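Local coordinates for protein triphenylmethane reductase (Citrobacter sp., PDB 2JL1) that probably uses NADPH to reduce triphenylmethane dyes, a reaction of interest for the bioremediation of dye waste, at residues S68-S74 / V99-T105. Residues are numbered along the deposited sequence; the frame is centred on the assembly and turned at random.
Sequences SKLLFIS and VKHIAYT. With NAP (NADP nicotinamide-adenine-dinucleotide phosphate), chain B.
Strands 69-72 and 101-105 run parallel, Lys69 beside His101 through Phe72 beside Tyr104, their axes 4.7 Å apart at 14°, with Leu70 N and Phe72 N donating to His101 O and Ala103 O while Ala103 N and Thr105 N return bonds to Leu70 O and Phe72 O. On one face Phe72 and Tyr104 lie side by side. Both keep CG anti to the backbone N (chi1 172° in each), and the edge of the tyrosine, led by CD1, meets the phenylalanine face off-centre, CD1 coming 3.5 Å from Phe72 CD2; the planes stand at 53°. The phenylalanine ring packs against Val90 and Val91 of helix 80-96 and meets the His87 ring edge-to-face, whereas the tyrosine suits its buried place because its OH is hydrogen-bonded to His121 of helix 117-130. Next along this face, Leu70 CD2 meets Ile102 CD1 at 3.8 Å, two branched chains pointing the same way and filling the layer beneath the helices. The other face takes Leu71, whose CD1 rests 3.6 Å from Ala103 CB; the small alanine leaves room for this methyl and for Leu138 of the neighbouring strand. At the N-terminal end of the pair, the aliphatic part of Lys69 passes obliquely by the His101 ring through CG, while its NZ goes on to Leu186 O; a water joins His101 NE2 to Ser68 OG. At the other end, Thr105 OG1 accepts a hydrogen bond from Ser74 N (2.9 Å), a side-chain oxygen serving a backbone N-H just beyond the Thr105 N to Phe72 O bond. Ser74 O accepts a hydrogen bond from O3D of NADP's nicotinamide ribose (2.5 Å), and Ser74 OG lies 2.9 Å from O2D of the same ribose. Joined through helix 80-96, the strands form a right-handed beta-alpha-beta crossover of the Rossmann fold, with the cofactor bound at their C-terminal ends.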
loop_
_atom_site.group_PDB
_atom_site.type_symbol
_atom_site.label_atom_id
_atom_site.label_comp_id
_atom_site.label_asym_id
_atom_site.label_seq_id
_atom_site.Cartn_x
_atom_site.Cartn_y
_atom_site.Cartn_z
ATOM N N SER A 68 17.522 3.945 -16.519
ATOM C CA SER A 68 16.474 4.798 -17.039
ATOM C C SER A 68 15.092 4.179 -16.806
ATOM O O SER A 68 14.233 4.793 -16.175
ATOM C CB SER A 68 16.705 5.034 -18.531
ATOM O OG SER A 68 15.602 5.707 -19.101
ATOM N N LYS A 69 14.891 2.958 -17.296
ATOM C CA LYS A 69 13.620 2.248 -17.107
ATOM C C LYS A 69 13.788 0.971 -16.286
ATOM O O LYS A 69 14.608 0.119 -16.628
ATOM C CB LYS A 69 13.023 1.871 -18.461
ATOM C CG LYS A 69 12.604 3.027 -19.325
ATOM C CD LYS A 69 12.393 2.558 -20.757
ATOM C CE LYS A 69 11.518 3.513 -21.534
ATOM N NZ LYS A 69 11.693 3.272 -22.994
ATOM N N LEU A 70 12.968 0.814 -15.244
ATOM C CA LEU A 70 13.054 -0.361 -14.364
ATOM C C LEU A 70 11.811 -1.223 -14.458
ATOM O O LEU A 70 10.692 -0.734 -14.249
ATOM C CB LEU A 70 13.268 0.058 -12.896
ATOM C CG LEU A 70 13.306 -1.084 -11.863
ATOM C CD1 LEU A 70 14.515 -2.004 -12.069
ATOM C CD2 LEU A 70 13.220 -0.582 -10.414
ATOM N N LEU A 71 11.994 -2.506 -14.771
ATOM C CA LEU A 71 10.877 -3.457 -14.620
ATOM C C LEU A 71 11.053 -4.168 -13.281
ATOM O O LEU A 71 11.953 -4.997 -13.107
ATOM C CB LEU A 71 10.775 -4.438 -15.786
ATOM C CG LEU A 71 9.641 -5.483 -15.610
ATOM C CD1 LEU A 71 8.232 -4.818 -15.641
ATOM C CD2 LEU A 71 9.738 -6.585 -16.634
ATOM N N PHE A 72 10.181 -3.806 -12.341
ATOM C CA PHE A 72 10.174 -4.330 -11.002
ATOM C C PHE A 72 9.223 -5.545 -11.061
ATOM O O PHE A 72 8.015 -5.387 -11.168
ATOM C CB PHE A 72 9.669 -3.212 -10.078
ATOM C CG PHE A 72 9.407 -3.632 -8.649
ATOM C CD1 PHE A 72 9.787 -4.893 -8.180
ATOM C CD2 PHE A 72 8.792 -2.747 -7.770
ATOM C CE1 PHE A 72 9.523 -5.284 -6.866
ATOM C CE2 PHE A 72 8.552 -3.123 -6.445
ATOM C CZ PHE A 72 8.909 -4.419 -6.014
ATOM N N ILE A 73 9.785 -6.752 -11.067
ATOM C CA ILE A 73 8.977 -7.973 -11.060
ATOM C C ILE A 73 8.812 -8.351 -9.603
ATOM O O ILE A 73 9.793 -8.390 -8.874
ATOM C CB ILE A 73 9.648 -9.116 -11.877
ATOM C CG1 ILE A 73 9.706 -8.740 -13.374
ATOM C CG2 ILE A 73 8.946 -10.493 -11.596
ATOM C CD1 ILE A 73 10.369 -9.799 -14.258
ATOM N N SER A 74 7.575 -8.638 -9.168
ATOM C CA SER A 74 7.307 -8.872 -7.750
ATOM C C SER A 74 8.070 -10.079 -7.209
ATOM O O SER A 74 8.397 -10.993 -7.957
ATOM C CB SER A 74 5.792 -9.015 -7.480
ATOM O OG SER A 74 5.178 -9.914 -8.402
ATOM N N VAL A 99 15.633 6.626 -10.888
ATOM C CA VAL A 99 15.028 5.834 -11.971
ATOM C C VAL A 99 13.961 6.706 -12.648
ATOM O O VAL A 99 13.161 7.342 -11.966
ATOM C CB VAL A 99 14.461 4.488 -11.426
ATOM C CG1 VAL A 99 13.582 3.791 -12.435
ATOM C CG2 VAL A 99 15.604 3.549 -11.018
ATOM N N LYS A 100 13.998 6.778 -13.975
ATOM C CA LYS A 100 13.119 7.666 -14.729
ATOM C C LYS A 100 11.736 7.076 -15.060
ATOM O O LYS A 100 10.779 7.825 -15.262
ATOM C CB LYS A 100 13.818 8.120 -16.017
ATOM C CG LYS A 100 15.073 8.977 -15.779
ATOM C CD LYS A 100 14.721 10.353 -15.208
ATOM C CE LYS A 100 15.962 11.195 -14.955
ATOM N NZ LYS A 100 16.788 10.710 -13.796
ATOM N N HIS A 101 11.631 5.748 -15.119
ATOM C CA HIS A 101 10.353 5.070 -15.415
ATOM C C HIS A 101 10.306 3.753 -14.660
ATOM O O HIS A 101 11.258 2.993 -14.712
ATOM C CB HIS A 101 10.179 4.791 -16.931
ATOM C CG HIS A 101 10.468 5.976 -17.803
ATOM N ND1 HIS A 101 9.501 6.884 -18.173
ATOM C CD2 HIS A 101 11.626 6.410 -18.360
ATOM C CE1 HIS A 101 10.048 7.826 -18.922
ATOM N NE2 HIS A 101 11.337 7.564 -19.048
ATOM N N ILE A 102 9.204 3.480 -13.968
ATOM C CA ILE A 102 9.066 2.197 -13.305
ATOM C C ILE A 102 7.820 1.421 -13.780
ATOM O O ILE A 102 6.703 1.932 -13.709
ATOM C CB ILE A 102 9.083 2.359 -11.767
ATOM C CG1 ILE A 102 9.018 1.006 -11.067
ATOM C CG2 ILE A 102 7.939 3.252 -11.292
ATOM C CD1 ILE A 102 9.825 0.986 -9.768
ATOM N N ALA A 103 8.029 0.193 -14.257
ATOM C CA ALA A 103 6.931 -0.759 -14.523
ATOM C C ALA A 103 6.933 -1.809 -13.419
ATOM O O ALA A 103 8.008 -2.296 -13.052
ATOM C CB ALA A 103 7.109 -1.446 -15.881
ATOM N N TYR A 104 5.743 -2.183 -12.941
ATOM C CA TYR A 104 5.587 -3.122 -11.840
ATOM C C TYR A 104 4.566 -4.235 -12.203
ATOM O O TYR A 104 3.460 -3.946 -12.661
ATOM C CB TYR A 104 5.145 -2.382 -10.558
ATOM C CG TYR A 104 4.791 -3.341 -9.427
ATOM C CD1 TYR A 104 5.763 -4.184 -8.863
ATOM C CD2 TYR A 104 3.482 -3.455 -8.978
ATOM C CE1 TYR A 104 5.438 -5.094 -7.855
ATOM C CE2 TYR A 104 3.143 -4.372 -7.966
ATOM C CZ TYR A 104 4.120 -5.181 -7.427
ATOM O OH TYR A 104 3.783 -6.075 -6.458
ATOM N N THR A 105 4.956 -5.495 -12.008
ATOM C CA THR A 105 4.079 -6.637 -12.252
ATOM C C THR A 105 3.159 -6.842 -11.049
ATOM O O THR A 105 3.547 -7.480 -10.035
ATOM C CB THR A 105 4.870 -7.951 -12.509
ATOM O OG1 THR A 105 5.697 -8.234 -11.386
ATOM C CG2 THR A 105 5.729 -7.822 -13.780
HETATM P PA NAP B . 9.880 -17.255 -10.230
HETATM O O1A NAP B . 9.612 -18.051 -9.001
HETATM O O2A NAP B . 10.364 -18.032 -11.390
HETATM O O5B NAP B . 10.894 -16.060 -9.938
HETATM C C5B NAP B . 10.903 -15.297 -8.750
HETATM C C4B NAP B . 12.142 -14.424 -8.871
HETATM O O4B NAP B . 12.291 -13.593 -7.727
HETATM C C3B NAP B . 13.373 -15.326 -8.962
HETATM O O3B NAP B . 14.206 -14.879 -10.001
HETATM C C2B NAP B . 14.071 -15.119 -7.648
HETATM O O2B NAP B . 15.454 -15.127 -7.812
HETATM C C1B NAP B . 13.630 -13.715 -7.291
HETATM N N9A NAP B . 13.835 -13.482 -5.856
HETATM C C8A NAP B . 13.397 -14.238 -4.803
HETATM N N7A NAP B . 13.827 -13.649 -3.662
HETATM C C5A NAP B . 14.549 -12.550 -3.984
HETATM C C6A NAP B . 15.220 -11.598 -3.216
HETATM N N6A NAP B . 15.235 -11.674 -1.888
HETATM N N1A NAP B . 15.874 -10.567 -3.852
HETATM C C2A NAP B . 15.878 -10.485 -5.227
HETATM N N3A NAP B . 15.209 -11.420 -5.983
HETATM C C4A NAP B . 14.562 -12.439 -5.364
HETATM O O3 NAP B . 8.495 -16.491 -10.604
HETATM P PN NAP B . 7.812 -16.202 -12.033
HETATM O O1N NAP B . 8.858 -15.629 -12.897
HETATM O O2N NAP B . 7.071 -17.417 -12.471
HETATM O O5D NAP B . 6.772 -14.984 -11.664
HETATM C C5D NAP B . 7.278 -13.709 -11.290
HETATM C C4D NAP B . 6.566 -13.078 -10.088
HETATM O O4D NAP B . 5.169 -13.064 -10.325
HETATM C C3D NAP B . 6.763 -13.872 -8.794
HETATM O O3D NAP B . 7.853 -13.456 -8.011
HETATM C C2D NAP B . 5.454 -13.708 -8.046
HETATM O O2D NAP B . 5.415 -12.590 -7.184
HETATM C C1D NAP B . 4.460 -13.448 -9.157
HETATM N N1N NAP B . 3.651 -14.665 -9.342
HETATM C C2N NAP B . 2.537 -14.551 -10.111
HETATM C C3N NAP B . 1.714 -15.626 -10.288
HETATM C C7N NAP B . 0.498 -15.507 -11.101
HETATM O O7N NAP B . -0.225 -16.712 -11.337
HETATM N N7N NAP B . 0.148 -14.283 -11.515
HETATM C C4N NAP B . 2.073 -16.883 -9.757
HETATM C C5N NAP B . 3.251 -17.006 -9.062
HETATM C C6N NAP B . 4.018 -15.864 -8.808
HETATM P P2B NAP B . 16.335 -16.459 -7.578
HETATM O O1X NAP B . 16.567 -17.088 -8.938
HETATM O O2X NAP B . 15.637 -17.463 -6.675
HETATM O O3X NAP B . 17.625 -15.977 -6.949
HETATM O O HOH W 1 14.011 7.957 -19.801
HETATM O O HOH W 2 2.773 -10.320 -10.291
#